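Local coordinates for protein acetylene hydratase (Pelobacter acetylenicus, PDB 2E7Z) that catalyses the hydration of acetylene to acetaldehyde, using a tungsten-bis(molybdopterin guanine dinucleotide) cofactor and a [4Fe-4S] cluster, at residues L394-A397 against M398-K402; Y420-Q423 against Q424-L427. All coordinates share one frame; numbering follows the deposited sequence.

Contact 1 of 2, residues L394-A397 against M398-K402; sequences LFTA and MATEK. With NA (sodium ion), chain B.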
loop_
_atom_site.group_PDB
_atom_site.type_symbol
_atom_site.label_atom_id
_atom_site.label_comp_id
_atom_site.label_asym_id
_atom_site.label_seq_id
_atom_site.Cartn_x
_atom_site.Cartn_y
_atom_site.Cartn_z
ATOM N N LEU A 394 -10.006 -6.335 12.807
ATOM C CA LEU A 394 -9.699 -5.276 13.765
ATOM C C LEU A 394 -10.911 -4.356 13.984
ATOM O O LEU A 394 -11.304 -4.091 15.131
ATOM C CB LEU A 394 -8.493 -4.478 13.292
ATOM C CG LEU A 394 -8.114 -3.314 14.207
ATOM C CD1 LEU A 394 -7.763 -3.799 15.666
ATOM C CD2 LEU A 394 -6.978 -2.548 13.570
ATOM N N PHE A 395 -11.494 -3.850 12.889
ATOM C CA PHE A 395 -12.636 -2.950 13.043
ATOM C C PHE A 395 -13.830 -3.679 13.625
ATOM O O PHE A 395 -14.601 -3.144 14.387
ATOM C CB PHE A 395 -12.981 -2.246 11.723
ATOM C CG PHE A 395 -11.978 -1.198 11.334
ATOM C CD1 PHE A 395 -11.816 -0.041 12.097
ATOM C CD2 PHE A 395 -11.187 -1.374 10.208
ATOM C CE1 PHE A 395 -10.881 0.921 11.723
ATOM C CE2 PHE A 395 -10.252 -0.442 9.816
ATOM C CZ PHE A 395 -10.095 0.716 10.575
ATOM N N THR A 396 -13.962 -4.962 13.302
ATOM C CA THR A 396 -15.054 -5.737 13.893
ATOM C C THR A 396 -14.874 -5.912 15.395
ATOM O O THR A 396 -15.836 -5.810 16.147
ATOM C CB THR A 396 -15.200 -7.083 13.173
ATOM O OG1 THR A 396 -15.598 -6.815 11.827
ATOM C CG2 THR A 396 -16.240 -7.956 13.823
ATOM N N ALA A 397 -13.639 -6.106 15.846
ATOM C CA ALA A 397 -13.415 -6.238 17.290
ATOM C C ALA A 397 -13.673 -4.902 17.958
ATOM O O ALA A 397 -14.269 -4.826 19.023
ATOM C CB ALA A 397 -11.999 -6.713 17.563
ATOM N N MET A 398 -13.224 -3.838 17.304
ATOM C CA MET A 398 -13.524 -2.483 17.794
ATOM C C MET A 398 -15.029 -2.240 17.947
ATOM O O MET A 398 -15.490 -1.739 18.986
ATOM C CB MET A 398 -12.902 -1.427 16.882
ATOM C CG MET A 398 -11.383 -1.426 16.978
ATOM S SD MET A 398 -10.613 -0.543 15.589
ATOM C CE MET A 398 -11.102 1.173 15.967
ATOM N N ALA A 399 -15.790 -2.651 16.938
ATOM C CA ALA A 399 -17.226 -2.388 16.868
ATOM C C ALA A 399 -18.062 -3.302 17.762
ATOM O O ALA A 399 -19.028 -2.872 18.378
ATOM C CB ALA A 399 -17.705 -2.524 15.406
ATOM N N THR A 400 -17.709 -4.590 17.801
ATOM C CA THR A 400 -18.571 -5.605 18.441
ATOM C C THR A 400 -18.010 -6.179 19.734
ATOM O O THR A 400 -18.720 -6.883 20.438
ATOM C CB THR A 400 -18.848 -6.822 17.518
ATOM O OG1 THR A 400 -17.628 -7.538 17.302
ATOM C CG2 THR A 400 -19.470 -6.354 16.182
ATOM N N GLU A 401 -16.735 -5.919 20.007
ATOM C CA GLU A 401 -16.022 -6.489 21.152
ATOM C C GLU A 401 -15.748 -7.990 20.973
ATOM O O GLU A 401 -15.367 -8.673 21.932
ATOM C CB GLU A 401 -16.728 -6.204 22.503
ATOM C CG GLU A 401 -17.070 -4.725 22.631
ATOM C CD GLU A 401 -17.187 -4.223 24.058
ATOM O OE1 GLU A 401 -16.737 -4.936 24.963
ATOM O OE2 GLU A 401 -17.708 -3.100 24.233
ATOM N N LYS A 402 -15.912 -8.536 19.754
ATOM C CA LYS A 402 -15.638 -9.964 19.481
ATOM C C LYS A 402 -14.560 -10.065 18.417
ATOM O O LYS A 402 -14.573 -9.282 17.449
ATOM C CB LYS A 402 -16.909 -10.666 19.019
ATOM C CG LYS A 402 -17.980 -10.767 20.106
ATOM C CD LYS A 402 -17.564 -11.709 21.220
ATOM C CE LYS A 402 -18.661 -11.785 22.288
ATOM N NZ LYS A 402 -18.081 -12.035 23.615
HETATM NA NA NA B . -19.537 -2.415 24.890
HETATM O O HOH W 1 -20.313 -2.698 22.988
HETATM O O HOH W 2 -21.384 -1.644 25.564
HETATM O O HOH W 3 -18.909 -0.408 24.372
#
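Thr396 O, near the end of helix 391-400, is gripped twice by Thr400: by the hydroxyl OG1 at 2.7 Å and by the backbone N at 2.8 Å. The two donors reach the oxygen from opposite faces of its carbonyl plane, with OG1 well above it, 44° out. The torsion that allows this sets OG1 between the backbone N and the carbonyl carbon (chi1 67°), folding the hydroxyl back over the preceding turn. The same OG1 accepts from Lys402 N at 3.2 Å, an ST turn, and so ties the last helical turn to the chain that leaves it. Glu401 breaks the helix with a positive phi, although its N still bonds Ala397 O. Beyond that break, Glu401 OE2 binds a sodium ion at 2.1 Å, which also binds three waters and one further atom; OE2 takes a hydrogen bond from Lys407 as well.

One turn back, on the buried side, Met398 lies alongside Phe395, both side chains pointing the same way. Its SD sits 3.7 Å from Phe395 CD1, a Met-aromatic contact oblique to the ring, and 4.0 Å from Leu394 CG; the chain bends at chi3, leaving CE 4.1 Å from that CD1. An alanine here would take away the sulfur and its methyl, and is likely to open a gap beside Phe395 and Leu394. Leu394 and Met398 pack on Phe409 of strand 408-412, while Phe395, Thr396 and Ala399 touch helix 423-431, so one face of the helix end meets the strand and another the helix.

Contact 2 of 2, residues Y420-Q423 against Q424-L427; sequences YANQ and QNAL. With MGD (2-amino-5,6-dimercapto-7-methyl-3,7,8a,9-tetrahydro-8-oxa-1,3,9,10-tetraaza-anthracen-4-one guanosine dinucleotide), chain E.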
loop_
_atom_site.group_PDB
_atom_site.type_symbol
_atom_site.label_atom_id
_atom_site.label_comp_id
_atom_site.label_asym_id
_atom_site.label_seq_id
_atom_site.Cartn_x
_atom_site.Cartn_y
_atom_site.Cartn_z
ATOM N N TYR A 420 -9.701 1.730 4.293
ATOM C CA TYR A 420 -9.919 0.285 4.165
ATOM C C TYR A 420 -11.206 0.059 3.360
ATOM O O TYR A 420 -11.428 0.746 2.376
ATOM C CB TYR A 420 -9.899 -0.397 5.547
ATOM C CG TYR A 420 -8.593 -0.176 6.287
ATOM C CD1 TYR A 420 -8.410 0.955 7.105
ATOM C CD2 TYR A 420 -7.530 -1.082 6.152
ATOM C CE1 TYR A 420 -7.202 1.179 7.772
ATOM C CE2 TYR A 420 -6.326 -0.880 6.851
ATOM C CZ TYR A 420 -6.180 0.245 7.652
ATOM O OH TYR A 420 -4.997 0.417 8.295
ATOM N N ALA A 421 -12.003 -0.940 3.716
ATOM C CA ALA A 421 -13.327 -1.113 3.143
ATOM C C ALA A 421 -14.371 -0.776 4.218
ATOM O O ALA A 421 -14.030 -0.247 5.284
ATOM C CB ALA A 421 -13.491 -2.532 2.626
ATOM N N ASN A 422 -15.647 -1.049 3.930
ATOM C CA ASN A 422 -16.716 -1.011 4.933
ATOM C C ASN A 422 -16.535 0.170 5.911
ATOM O O ASN A 422 -16.370 -0.025 7.126
ATOM C CB ASN A 422 -16.819 -2.368 5.643
ATOM C CG ASN A 422 -18.116 -2.496 6.447
ATOM O OD1 ASN A 422 -18.956 -1.576 6.470
ATOM N ND2 ASN A 422 -18.275 -3.627 7.114
ATOM N N GLN A 423 -16.577 1.378 5.360
ATOM C CA GLN A 423 -16.344 2.576 6.126
ATOM C C GLN A 423 -17.347 2.730 7.257
ATOM O O GLN A 423 -17.011 3.262 8.303
ATOM C CB GLN A 423 -16.375 3.778 5.198
ATOM C CG GLN A 423 -16.073 5.113 5.880
ATOM C CD GLN A 423 -15.804 6.171 4.840
ATOM O OE1 GLN A 423 -15.087 5.913 3.881
ATOM N NE2 GLN A 423 -16.353 7.366 5.035
ATOM N N GLN A 424 -18.578 2.269 7.052
ATOM C CA GLN A 424 -19.576 2.366 8.120
ATOM C C GLN A 424 -19.103 1.575 9.363
ATOM O O GLN A 424 -19.347 1.986 10.504
ATOM C CB GLN A 424 -20.919 1.853 7.599
ATOM C CG GLN A 424 -21.383 2.509 6.331
ATOM C CD GLN A 424 -20.946 1.844 4.979
ATOM O OE1 GLN A 424 -19.880 1.188 4.822
ATOM N NE2 GLN A 424 -21.786 2.053 3.985
ATOM N N ASN A 425 -18.477 0.420 9.152
ATOM C CA ASN A 425 -18.046 -0.399 10.262
ATOM C C ASN A 425 -16.804 0.222 10.908
ATOM O O ASN A 425 -16.623 0.136 12.111
ATOM C CB ASN A 425 -17.779 -1.840 9.812
ATOM C CG ASN A 425 -17.713 -2.770 10.952
ATOM O OD1 ASN A 425 -18.575 -2.731 11.847
ATOM N ND2 ASN A 425 -16.698 -3.635 10.941
ATOM N N ALA A 426 -15.950 0.854 10.107
ATOM C CA ALA A 426 -14.803 1.524 10.687
ATOM C C ALA A 426 -15.292 2.657 11.594
ATOM O O ALA A 426 -14.756 2.839 12.680
ATOM C CB ALA A 426 -13.850 2.026 9.622
ATOM N N LEU A 427 -16.324 3.389 11.157
ATOM C CA LEU A 427 -16.926 4.432 11.986
ATOM C C LEU A 427 -17.483 3.814 13.284
ATOM O O LEU A 427 -17.229 4.321 14.378
ATOM C CB LEU A 427 -18.013 5.195 11.221
ATOM C CG LEU A 427 -18.726 6.239 12.087
ATOM C CD1 LEU A 427 -17.776 7.303 12.667
ATOM C CD2 LEU A 427 -19.815 6.872 11.228
HETATM P PB MGD E . -4.555 8.101 3.660
HETATM O O1B MGD E . -5.627 7.110 4.041
HETATM O O2B MGD E . -4.888 9.255 2.787
HETATM O O3B MGD E . -3.315 7.374 2.949
HETATM O O3A MGD E . -2.975 4.892 2.756
HETATM P PA MGD E . -2.332 6.203 3.443
HETATM O O1A MGD E . -0.998 6.547 2.850
HETATM O O2A MGD E . -2.461 5.981 4.920
HETATM O "O5'" MGD E . -3.950 8.645 5.052
HETATM C "C5'" MGD E . -2.675 9.264 5.054
HETATM C "C4'" MGD E . -2.708 10.297 6.163
HETATM O "O4'" MGD E . -1.354 10.717 6.391
HETATM C "C3'" MGD E . -3.432 11.584 5.781
HETATM O "O3'" MGD E . -4.466 11.839 6.747
HETATM C "C2'" MGD E . -2.366 12.701 5.773
HETATM O "O2'" MGD E . -2.799 14.002 6.216
HETATM C "C1'" MGD E . -1.347 12.126 6.719
HETATM N N9 MGD E . 0.049 12.540 6.510
HETATM C C8 MGD E . 0.689 12.729 5.329
HETATM N N7 MGD E . 1.988 13.004 5.529
HETATM C C5 MGD E . 2.203 12.917 6.860
HETATM C C6 MGD E . 3.330 13.077 7.762
HETATM O O6 MGD E . 4.471 13.348 7.332
HETATM N N1 MGD E . 3.081 12.876 9.067
HETATM C C2 MGD E . 1.883 12.644 9.594
HETATM N N2 MGD E . 1.776 12.462 10.942
HETATM N N3 MGD E . 0.806 12.493 8.829
HETATM C C4 MGD E . 0.932 12.614 7.492
HETATM C C10 MGD E . -2.593 4.589 1.414
HETATM C C11 MGD E . -3.026 3.163 1.151
HETATM O O11 MGD E . -4.452 3.186 1.161
HETATM C C12 MGD E . -2.501 2.698 -0.185
HETATM S S12 MGD E . -0.825 2.845 -0.492
HETATM C C13 MGD E . -3.317 2.128 -1.087
HETATM S S13 MGD E . -2.788 1.708 -2.651
HETATM C C14 MGD E . -4.759 1.834 -0.809
HETATM N N15 MGD E . -5.652 2.697 -1.566
HETATM C C16 MGD E . -6.970 2.538 -1.254
HETATM C C17 MGD E . -8.074 2.712 -2.208
HETATM O O17 MGD E . -7.841 3.013 -3.399
HETATM N N18 MGD E . -9.330 2.524 -1.755
HETATM C C19 MGD E . -9.617 2.185 -0.473
HETATM N N19 MGD E . -10.897 2.018 -0.079
HETATM N N20 MGD E . -8.658 2.037 0.450
HETATM C C21 MGD E . -7.368 2.182 0.120
HETATM N N22 MGD E . -6.426 1.998 1.048
HETATM C C23 MGD E . -5.021 1.964 0.701
#
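Asn422 and Asn425 meet where helix 423-431 begins, the amide of Asn422 lying against CB of Asn425. ND2 comes within 3.3 Å of that CB, and the two amide planes are only 23° apart. From the N-cap position Asn422 OD1 accepts a weak bond from Asn425 N at 3.4 Å; with CG anti to the backbone N (chi1 -166°), the amide is carried along the first turn rather than away from it. The backbone oxygen of the same residue takes a weak bond from Asn425 N and a straighter one from Ala426 N at 3.1 Å, the latter in the carbonyl plane. Leu427 N to Gln423 O, 2.9 Å, continues the helical pattern. Gln424 OE1 and Asn422 OD1, two acceptors, face each other at 3.3 Å without a bond, their amides turned 69° apart.

A second shell holds both NH2 groups. Asp702 accepts from Asn422 ND2, consistent with OD1, not ND2, being the atom turned to Asn425 N, and Met698 O holds Gln424 NE2.

Farther back, Tyr420 O accepts a hydrogen bond from N19 of the pterin of one molybdopterin guanine dinucleotide at 2.8 Å, and the Tyr420 hydroxyl bonds Ser106 OG of strand 103-107. Residues 420-423 thus lead from the cofactor, in the loop after strand 408-412, into helix 423-431, with helix 391-400 packed on Asn425 and Ala426 and helix 691-694 on Gln423 and Leu427.

Contact 1 closes helix 391-400, contact 2 opens helix 423-431, and strand 408-412 lies between them in sequence. Both are partly buried, but the centre of contact 1 is about 23 Å from the chain centre and the contact runs out to exposed Thr400 and Lys402, whereas that of contact 2 is about 17 Å away, with no exposed residue among those that touch. Contact 1 sets sulfur-aromatic packing inward and a sodium site outward; contact 2 is mainly amide and backbone bonding beside the cofactor. Helix 391-400 meets both loop and helix: Phe395 packs edge-to-face with Tyr420 of the loop (Phe395 CE2 to Tyr420 CD1 3.6 Å), while Asn425 rests against Thr396 and Ala399.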